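Local coordinates for glycosyl hydrolases family 2, sugar binding domain protein (Bacteroides uniformis str. 3978 T3 ii, PDB 6D1P) that is a gut-bacterial beta-glucuronidase of glycoside hydrolase family 2 that probably hydrolyses O-glycosyl bonds to release glucuronic acid from its conjugates, at residues 48-53 / 57-62; 121-126 / 146-151; 606-611 / 627-632. All blocks are in the same frame, centred on the assembly; numbering follows the deposited sequence.

Contact 1 (48-53 / 57-62)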
# COMPACT_ATOMS: atom_id res chain seq x y z
N VAL A 48 18.29 2.88 6.70
CA VAL A 48 18.16 1.42 6.65
C VAL A 48 19.18 0.77 7.56
O VAL A 48 18.91 -0.26 8.18
CB VAL A 48 18.32 0.93 5.19
CG1 VAL A 48 18.40 -0.62 5.11
CG2 VAL A 48 17.19 1.48 4.33
N MET A 49 20.36 1.37 7.66
CA MET A 49 21.50 0.78 8.34
C MET A 49 21.63 1.22 9.80
O MET A 49 22.35 0.57 10.56
CB MET A 49 22.78 1.13 7.58
CG MET A 49 22.90 0.44 6.21
SD MET A 49 23.06 -1.32 6.51
CE MET A 49 22.98 -2.02 4.86
N ARG A 50 20.96 2.29 10.20
CA ARG A 50 21.22 2.90 11.50
C ARG A 50 20.82 1.96 12.64
O ARG A 50 19.98 1.08 12.46
CB ARG A 50 20.49 4.23 11.61
CG ARG A 50 19.00 4.13 11.89
CD ARG A 50 18.44 5.53 12.07
NE ARG A 50 17.00 5.60 11.86
CZ ARG A 50 16.33 6.74 11.82
NH1 ARG A 50 16.98 7.88 11.98
NH2 ARG A 50 15.02 6.74 11.61
N PRO A 51 21.42 2.13 13.82
CA PRO A 51 21.16 1.22 14.94
C PRO A 51 19.96 1.65 15.77
O PRO A 51 19.51 2.79 15.73
CB PRO A 51 22.45 1.32 15.76
CG PRO A 51 22.89 2.73 15.54
CD PRO A 51 22.46 3.13 14.16
N ILE A 52 19.45 0.69 16.54
CA ILE A 52 18.32 0.92 17.44
C ILE A 52 18.87 1.42 18.77
O ILE A 52 19.65 0.72 19.42
CB ILE A 52 17.50 -0.36 17.63
CG1 ILE A 52 17.19 -1.01 16.28
CG2 ILE A 52 16.23 -0.07 18.41
CD1 ILE A 52 16.19 -0.26 15.42
N THR A 53 18.47 2.63 19.18
CA THR A 53 19.02 3.17 20.42
C THR A 53 18.25 2.70 21.64
O THR A 53 18.82 2.66 22.74
CB THR A 53 19.05 4.71 20.40
OG1 THR A 53 17.74 5.25 20.60
CG2 THR A 53 19.63 5.22 19.10
N LYS A 57 12.00 3.82 20.65
CA LYS A 57 12.58 5.08 20.16
C LYS A 57 12.12 5.35 18.73
O LYS A 57 11.70 4.42 18.02
CB LYS A 57 14.11 5.03 20.22
CG LYS A 57 14.69 5.01 21.64
CD LYS A 57 14.30 6.25 22.42
CE LYS A 57 15.41 6.66 23.39
NZ LYS A 57 16.61 7.21 22.67
N PRO A 58 12.18 6.60 18.26
CA PRO A 58 11.60 6.90 16.94
C PRO A 58 12.13 6.04 15.81
O PRO A 58 11.40 5.79 14.84
CB PRO A 58 11.93 8.39 16.74
CG PRO A 58 12.04 8.93 18.14
CD PRO A 58 12.65 7.82 18.95
N GLU A 59 13.36 5.55 15.90
CA GLU A 59 13.87 4.73 14.80
C GLU A 59 13.36 3.28 14.86
O GLU A 59 13.75 2.47 14.00
CB GLU A 59 15.40 4.79 14.78
CG GLU A 59 16.13 4.18 15.98
CD GLU A 59 16.13 5.05 17.24
OE1 GLU A 59 15.62 6.20 17.22
OE2 GLU A 59 16.65 4.57 18.27
N THR A 60 12.49 2.95 15.83
CA THR A 60 11.83 1.64 15.94
C THR A 60 10.73 1.46 14.89
O THR A 60 10.28 0.33 14.67
CB THR A 60 11.22 1.47 17.34
OG1 THR A 60 12.22 1.72 18.32
CG2 THR A 60 10.68 0.05 17.56
N VAL A 61 10.28 2.54 14.27
CA VAL A 61 9.31 2.48 13.19
C VAL A 61 9.94 3.11 11.95
O VAL A 61 10.87 3.93 12.06
CB VAL A 61 7.98 3.16 13.57
CG1 VAL A 61 7.44 2.58 14.88
CG2 VAL A 61 8.14 4.67 13.67
N PRO A 62 9.47 2.75 10.74
CA PRO A 62 8.42 1.76 10.46
C PRO A 62 8.83 0.33 10.77
O PRO A 62 10.03 0.05 10.92
CB PRO A 62 8.17 1.95 8.95
CG PRO A 62 9.43 2.59 8.42
CD PRO A 62 9.93 3.44 9.53
O HOH W 1 13.17 4.29 10.76
O HOH W 2 15.60 3.05 11.64

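Contact 2 (121-126 / 146-151)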
# COMPACT_ATOMS: atom_id res chain seq x y z
N TYR A 121 23.45 -2.72 -1.76
CA TYR A 121 24.27 -1.95 -0.84
C TYR A 121 25.00 -2.87 0.12
O TYR A 121 24.39 -3.79 0.68
CB TYR A 121 23.42 -0.97 -0.03
CG TYR A 121 22.73 0.10 -0.85
CD1 TYR A 121 21.56 -0.18 -1.56
CD2 TYR A 121 23.23 1.40 -0.87
CE1 TYR A 121 20.92 0.82 -2.29
CE2 TYR A 121 22.60 2.39 -1.60
CZ TYR A 121 21.45 2.11 -2.30
OH TYR A 121 20.84 3.12 -3.02
N VAL A 122 26.29 -2.63 0.30
CA VAL A 122 27.05 -3.11 1.45
C VAL A 122 27.14 -1.94 2.43
O VAL A 122 27.68 -0.88 2.10
CB VAL A 122 28.46 -3.58 1.05
CG1 VAL A 122 29.34 -3.78 2.29
CG2 VAL A 122 28.40 -4.84 0.20
N TYR A 123 26.61 -2.13 3.64
CA TYR A 123 26.46 -1.02 4.58
C TYR A 123 25.91 0.21 3.85
O TYR A 123 24.82 0.13 3.27
CB TYR A 123 27.80 -0.73 5.27
CG TYR A 123 27.68 0.19 6.47
CD1 TYR A 123 28.54 1.27 6.61
CD2 TYR A 123 26.70 -0.01 7.43
CE1 TYR A 123 28.43 2.13 7.70
CE2 TYR A 123 26.58 0.84 8.52
CZ TYR A 123 27.46 1.92 8.65
OH TYR A 123 27.36 2.77 9.73
N THR A 124 26.63 1.33 3.83
CA THR A 124 26.09 2.56 3.25
C THR A 124 26.61 2.84 1.86
O THR A 124 26.49 3.97 1.38
CB THR A 124 26.40 3.76 4.15
OG1 THR A 124 27.81 3.98 4.16
CG2 THR A 124 25.90 3.50 5.55
N THR A 125 27.18 1.84 1.20
CA THR A 125 27.83 2.01 -0.09
C THR A 125 27.04 1.24 -1.14
O THR A 125 26.84 0.02 -1.00
CB THR A 125 29.27 1.51 -0.02
OG1 THR A 125 29.95 2.17 1.05
CG2 THR A 125 30.00 1.81 -1.33
N ARG A 126 26.60 1.93 -2.19
CA ARG A 126 25.92 1.23 -3.28
C ARG A 126 26.93 0.49 -4.14
O ARG A 126 27.98 1.03 -4.48
CB ARG A 126 25.12 2.21 -4.13
CG ARG A 126 24.57 1.56 -5.39
CD ARG A 126 23.11 1.90 -5.64
NE ARG A 126 22.89 3.30 -5.94
CZ ARG A 126 23.22 3.87 -7.10
NH1 ARG A 126 22.99 5.17 -7.27
NH2 ARG A 126 23.79 3.16 -8.06
N GLU A 146 35.84 -5.62 2.10
CA GLU A 146 37.16 -5.29 2.63
C GLU A 146 37.13 -3.94 3.32
O GLU A 146 37.29 -3.86 4.54
CB GLU A 146 38.19 -5.31 1.50
CG GLU A 146 39.61 -4.99 1.95
CD GLU A 146 40.06 -5.84 3.14
OE1 GLU A 146 39.81 -7.08 3.12
OE2 GLU A 146 40.65 -5.28 4.09
N ALA A 147 36.88 -2.86 2.56
CA ALA A 147 36.89 -1.52 3.15
C ALA A 147 35.97 -1.43 4.35
O ALA A 147 36.18 -0.57 5.21
CB ALA A 147 36.48 -0.47 2.12
N PHE A 148 34.96 -2.29 4.44
CA PHE A 148 34.10 -2.27 5.61
C PHE A 148 34.73 -3.00 6.79
O PHE A 148 34.60 -2.56 7.93
CB PHE A 148 32.74 -2.87 5.27
CG PHE A 148 31.83 -2.99 6.44
CD1 PHE A 148 31.19 -1.87 6.94
CD2 PHE A 148 31.61 -4.22 7.05
CE1 PHE A 148 30.34 -1.97 8.03
CE2 PHE A 148 30.77 -4.32 8.14
CZ PHE A 148 30.13 -3.20 8.63
N ARG A 149 35.40 -4.13 6.54
CA ARG A 149 36.10 -4.80 7.63
C ARG A 149 37.17 -3.90 8.24
O ARG A 149 37.43 -3.99 9.44
CB ARG A 149 36.70 -6.11 7.14
CG ARG A 149 35.79 -7.31 7.32
CD ARG A 149 36.06 -8.39 6.27
NE ARG A 149 35.21 -9.56 6.46
CZ ARG A 149 35.16 -10.62 5.66
NH1 ARG A 149 35.93 -10.67 4.57
NH2 ARG A 149 34.35 -11.64 5.94
N ARG A 150 37.75 -3.01 7.44
CA ARG A 150 38.76 -2.06 7.90
C ARG A 150 38.13 -0.88 8.64
O ARG A 150 38.66 0.24 8.60
CB ARG A 150 39.58 -1.53 6.72
CG ARG A 150 40.43 -2.59 6.04
CD ARG A 150 40.63 -2.24 4.56
NE ARG A 150 41.65 -1.22 4.31
CZ ARG A 150 42.65 -1.37 3.44
NH1 ARG A 150 42.75 -2.49 2.73
NH2 ARG A 150 43.54 -0.39 3.25
N THR A 151 36.99 -1.11 9.29
CA THR A 151 36.32 -0.12 10.12
C THR A 151 35.94 -0.76 11.45
O THR A 151 35.70 -1.97 11.51
CB THR A 151 35.05 0.42 9.44
OG1 THR A 151 34.10 -0.65 9.31
CG2 THR A 151 35.38 0.98 8.07

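Contact 3 (606-611 / 627-632)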
# COMPACT_ATOMS: atom_id res chain seq x y z
N PRO A 606 -5.63 -29.60 -11.40
CA PRO A 606 -6.03 -29.77 -12.80
C PRO A 606 -7.51 -29.50 -13.04
O PRO A 606 -8.37 -29.95 -12.29
CB PRO A 606 -5.69 -31.24 -13.10
CG PRO A 606 -4.60 -31.58 -12.10
CD PRO A 606 -4.89 -30.76 -10.88
N LYS A 607 -7.79 -28.74 -14.11
CA LYS A 607 -9.12 -28.72 -14.69
C LYS A 607 -9.32 -29.99 -15.52
O LYS A 607 -8.37 -30.73 -15.81
CB LYS A 607 -9.31 -27.49 -15.59
CG LYS A 607 -8.94 -26.15 -14.96
CD LYS A 607 -9.27 -25.01 -15.91
CE LYS A 607 -8.75 -23.67 -15.38
NZ LYS A 607 -8.83 -22.52 -16.36
N GLU A 608 -10.56 -30.23 -15.94
CA GLU A 608 -10.81 -31.42 -16.74
C GLU A 608 -10.31 -31.28 -18.17
O GLU A 608 -10.16 -32.29 -18.87
CB GLU A 608 -12.30 -31.76 -16.69
CG GLU A 608 -12.80 -31.82 -15.24
CD GLU A 608 -13.91 -32.83 -15.00
OE1 GLU A 608 -13.81 -34.00 -15.50
OE2 GLU A 608 -14.89 -32.46 -14.32
N SER A 609 -9.98 -30.06 -18.61
CA SER A 609 -9.34 -29.90 -19.90
C SER A 609 -7.92 -30.41 -19.91
O SER A 609 -7.40 -30.71 -20.99
CB SER A 609 -9.34 -28.43 -20.29
OG SER A 609 -8.86 -27.65 -19.20
N TYR A 610 -7.26 -30.50 -18.75
CA TYR A 610 -5.91 -31.07 -18.70
C TYR A 610 -5.90 -32.49 -19.27
O TYR A 610 -4.90 -32.91 -19.87
CB TYR A 610 -5.39 -31.05 -17.26
CG TYR A 610 -4.04 -31.75 -17.04
CD1 TYR A 610 -3.98 -33.12 -16.74
CD2 TYR A 610 -2.84 -31.05 -17.11
CE1 TYR A 610 -2.75 -33.77 -16.53
CE2 TYR A 610 -1.61 -31.69 -16.91
CZ TYR A 610 -1.57 -33.05 -16.62
OH TYR A 610 -0.36 -33.68 -16.41
N TYR A 611 -7.00 -33.24 -19.11
CA TYR A 611 -7.08 -34.63 -19.57
C TYR A 611 -7.43 -34.72 -21.05
O TYR A 611 -7.07 -35.71 -21.70
CB TYR A 611 -8.11 -35.39 -18.73
CG TYR A 611 -7.76 -35.28 -17.26
CD1 TYR A 611 -6.72 -36.03 -16.74
CD2 TYR A 611 -8.42 -34.38 -16.41
CE1 TYR A 611 -6.35 -35.92 -15.42
CE2 TYR A 611 -8.04 -34.27 -15.07
CZ TYR A 611 -7.00 -35.04 -14.59
OH TYR A 611 -6.57 -34.99 -13.30
N GLY A 627 -16.37 -35.01 -15.95
CA GLY A 627 -17.41 -34.67 -15.01
C GLY A 627 -17.04 -34.90 -13.55
O GLY A 627 -17.92 -34.84 -12.69
N HIS A 628 -15.77 -35.17 -13.25
CA HIS A 628 -15.35 -35.28 -11.86
C HIS A 628 -15.73 -34.05 -11.04
O HIS A 628 -16.07 -34.15 -9.86
CB HIS A 628 -13.84 -35.50 -11.78
CG HIS A 628 -13.39 -36.88 -12.10
ND1 HIS A 628 -12.94 -37.75 -11.14
CD2 HIS A 628 -13.30 -37.54 -13.28
CE1 HIS A 628 -12.59 -38.89 -11.71
NE2 HIS A 628 -12.80 -38.79 -13.01
N SER A 629 -15.65 -32.86 -11.66
CA SER A 629 -15.99 -31.61 -10.99
C SER A 629 -17.38 -31.12 -11.38
O SER A 629 -17.68 -29.93 -11.21
CB SER A 629 -14.93 -30.54 -11.28
OG SER A 629 -15.00 -30.05 -12.63
N TRP A 630 -18.24 -32.01 -11.87
CA TRP A 630 -19.60 -31.65 -12.30
C TRP A 630 -20.58 -32.43 -11.43
O TRP A 630 -20.93 -33.58 -11.75
CB TRP A 630 -19.77 -31.94 -13.79
CG TRP A 630 -21.03 -31.41 -14.41
CD1 TRP A 630 -22.14 -30.95 -13.77
CD2 TRP A 630 -21.31 -31.31 -15.82
NE1 TRP A 630 -23.10 -30.56 -14.68
CE2 TRP A 630 -22.61 -30.77 -15.95
CE3 TRP A 630 -20.58 -31.62 -16.98
CZ2 TRP A 630 -23.19 -30.54 -17.19
CZ3 TRP A 630 -21.17 -31.37 -18.21
CH2 TRP A 630 -22.46 -30.85 -18.31
N PRO A 631 -21.03 -31.85 -10.29
CA PRO A 631 -21.77 -32.65 -9.30
C PRO A 631 -23.24 -32.87 -9.64
O PRO A 631 -23.83 -33.88 -9.24
CB PRO A 631 -21.63 -31.82 -8.01
CG PRO A 631 -20.98 -30.46 -8.43
CD PRO A 631 -20.96 -30.43 -9.92
N VAL A 632 -23.84 -31.93 -10.37
CA VAL A 632 -25.27 -31.98 -10.66
C VAL A 632 -25.48 -31.76 -12.16
O VAL A 632 -25.28 -30.65 -12.67
CB VAL A 632 -26.05 -30.94 -9.85
CG1 VAL A 632 -27.52 -30.98 -10.25
CG2 VAL A 632 -25.91 -31.21 -8.37

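Contact 1 (48-53 / 57-62)
Glu59 reaches out of a one-turn 3-10 segment (58-60) to the chain that leaves helix 45-49, closing a surface loop of the sugar-binding domain, a beta-sandwich domain of family 2 glycosidases. Its CB lies over one face of the Arg50 guanidinium, 3.4 Å from Arg50 NE. CG passes the backbone of Pro51, 3.7 Å from Pro51 O. The chain then bends at chi2 (-77°), which swings the carboxylate toward Thr53 and away from the guanidinium that CB covers. At the tip, OE2 takes two bonds from that one residue: Thr53 N, 2.8 Å away, comes to its anti lone pair with an N-H...O angle of 156°, and Thr53 OG1, 2.7 Å away, gives its proton to the syn one. Both lone pairs of OE2 are thus used, which should keep the carboxylate from turning. Were Glu59 an alanine, Thr53 N and OG1 would probably lose their shared acceptor, leaving the Thr53 end of the loop less firmly held. Two waters fill in at the inner end, in the plane of the guanidinium: one links Arg50 NE to Glu59 O, the other Arg50 NH2 to Val61 O. Arg50 NH1 turns to the second subunit instead, bonding Gly433 O and forming a salt bridge with Asp434 there, so this loop edge is also part of the dimer interface. At the outer end the bent Lys57 chain crosses Thr53 at about a right angle, and Lys57 NZ donates to Thr53 OG1 at 3.1 Å.

Contact 2 (121-126 / 146-151)
The beta-hairpin turn between strands 117-122 and 125-131 sets the ring of Tyr123 against Phe148, in the last turn of helix 142-149. No hydrogen bond joins the two segments; the contact is aromatic and apolar throughout. Phe148 CE1 sits over one face of the tyrosine ring, offset toward its rim, with Tyr123 CG 3.8 Å away. The neighbouring Phe148 CD1 packs on Tyr123 CB at 3.9 Å, so the phenyl touches the root of the tyrosine. The ring centroids stand 5.4 Å apart with planes at 45°, too inclined for a stack and too flat for a T-shaped pair. In both residues CG lies trans to N (chi1 -167° in Tyr123), which brings Tyr123 CG and Phe148 CE1 together. The hairpin turn is type II', Val122 to Thr125, closed by Thr125 N to Val122 O at 2.9 Å and Val122 N to Thr125 O at 3.0 Å. Tyr123 takes its first corner with a positive phi of 44°, unusual for a residue with a side chain. Strand 125-131 is the outermost of its six-stranded sheet in the sugar-binding domain, and Phe148 also packs on Ile162 and Pro163 of strand 162-169 in that sheet. Leu153 of the next helix and Trp46 of helix 45-49 touch Tyr123 too. On the opposite face of the tyrosine ring, Thr124 CG2 lies 3.5 Å above the plane, over its centre.

Contact 3 (606-611 / 627-632)
Glu608, in the segment that leads into helix 609-617, pushes its carboxylate against the type I beta turn Gly627-Trp630, and nearly all the contact is made by that one group. The tight part is its grip on the turn. Gly627 N meets OE1 on the syn side at 2.8 Å, nearly straight at 172°. OE2 takes two bonds from Ser629: OG arrives at the anti lone pair, 2.9 Å away, while Ser629 N, at 2.8 Å, comes from above the carboxylate plane, 45° out of it. His628 N adds a weak bond to OE1. The turn closes through Trp630 N to Gly627 O at 3.0 Å, so the amides of its first three residues are presented together to a single acid. Ser629 OG, set between N and the carbonyl carbon at chi1 73°, lies beside its own amide and reaches the same oxygen. Looser is the exposed side at His628, whose CB comes only to 4.0 Å from Glu608 OE1; the imidazole leads on to Asp702 through NE2 and stacks on His624. His624 NE2 also bonds Glu608 OE1, a first-shell partner, while His522 NE2, bonded to Ser629 OG, belongs to the second shell. Helix 609-617 of the TIM-barrel part is thereby tied to the loop entering strand 632-634 of the next sheet. Such a concentration of donors round one buried carboxylate is consistent with Glu608 being ionised.

In the fold
Contacts 1 and 2 belong together: both lie in the sugar-binding domain, their centres 20 Å apart, and they meet where Met49 CE packs 3.2 Å from Tyr123 O. Helix 45-49, which leads into contact 1, thus lies against the hairpin turn of contact 2. A bound sodium ion lies about 7 Å from the Arg50 side chain, and one about 11 Å from that of Tyr123. Contact 3 is remote, its centre 54 Å from that of contact 1 and 57 Å from that of contact 2, across the chain's centre from contact 2. It joins the end of the TIM barrel, the catalytic domain in this family, to what follows; Lys607 there pairs with Asp580, a ligand of another sodium.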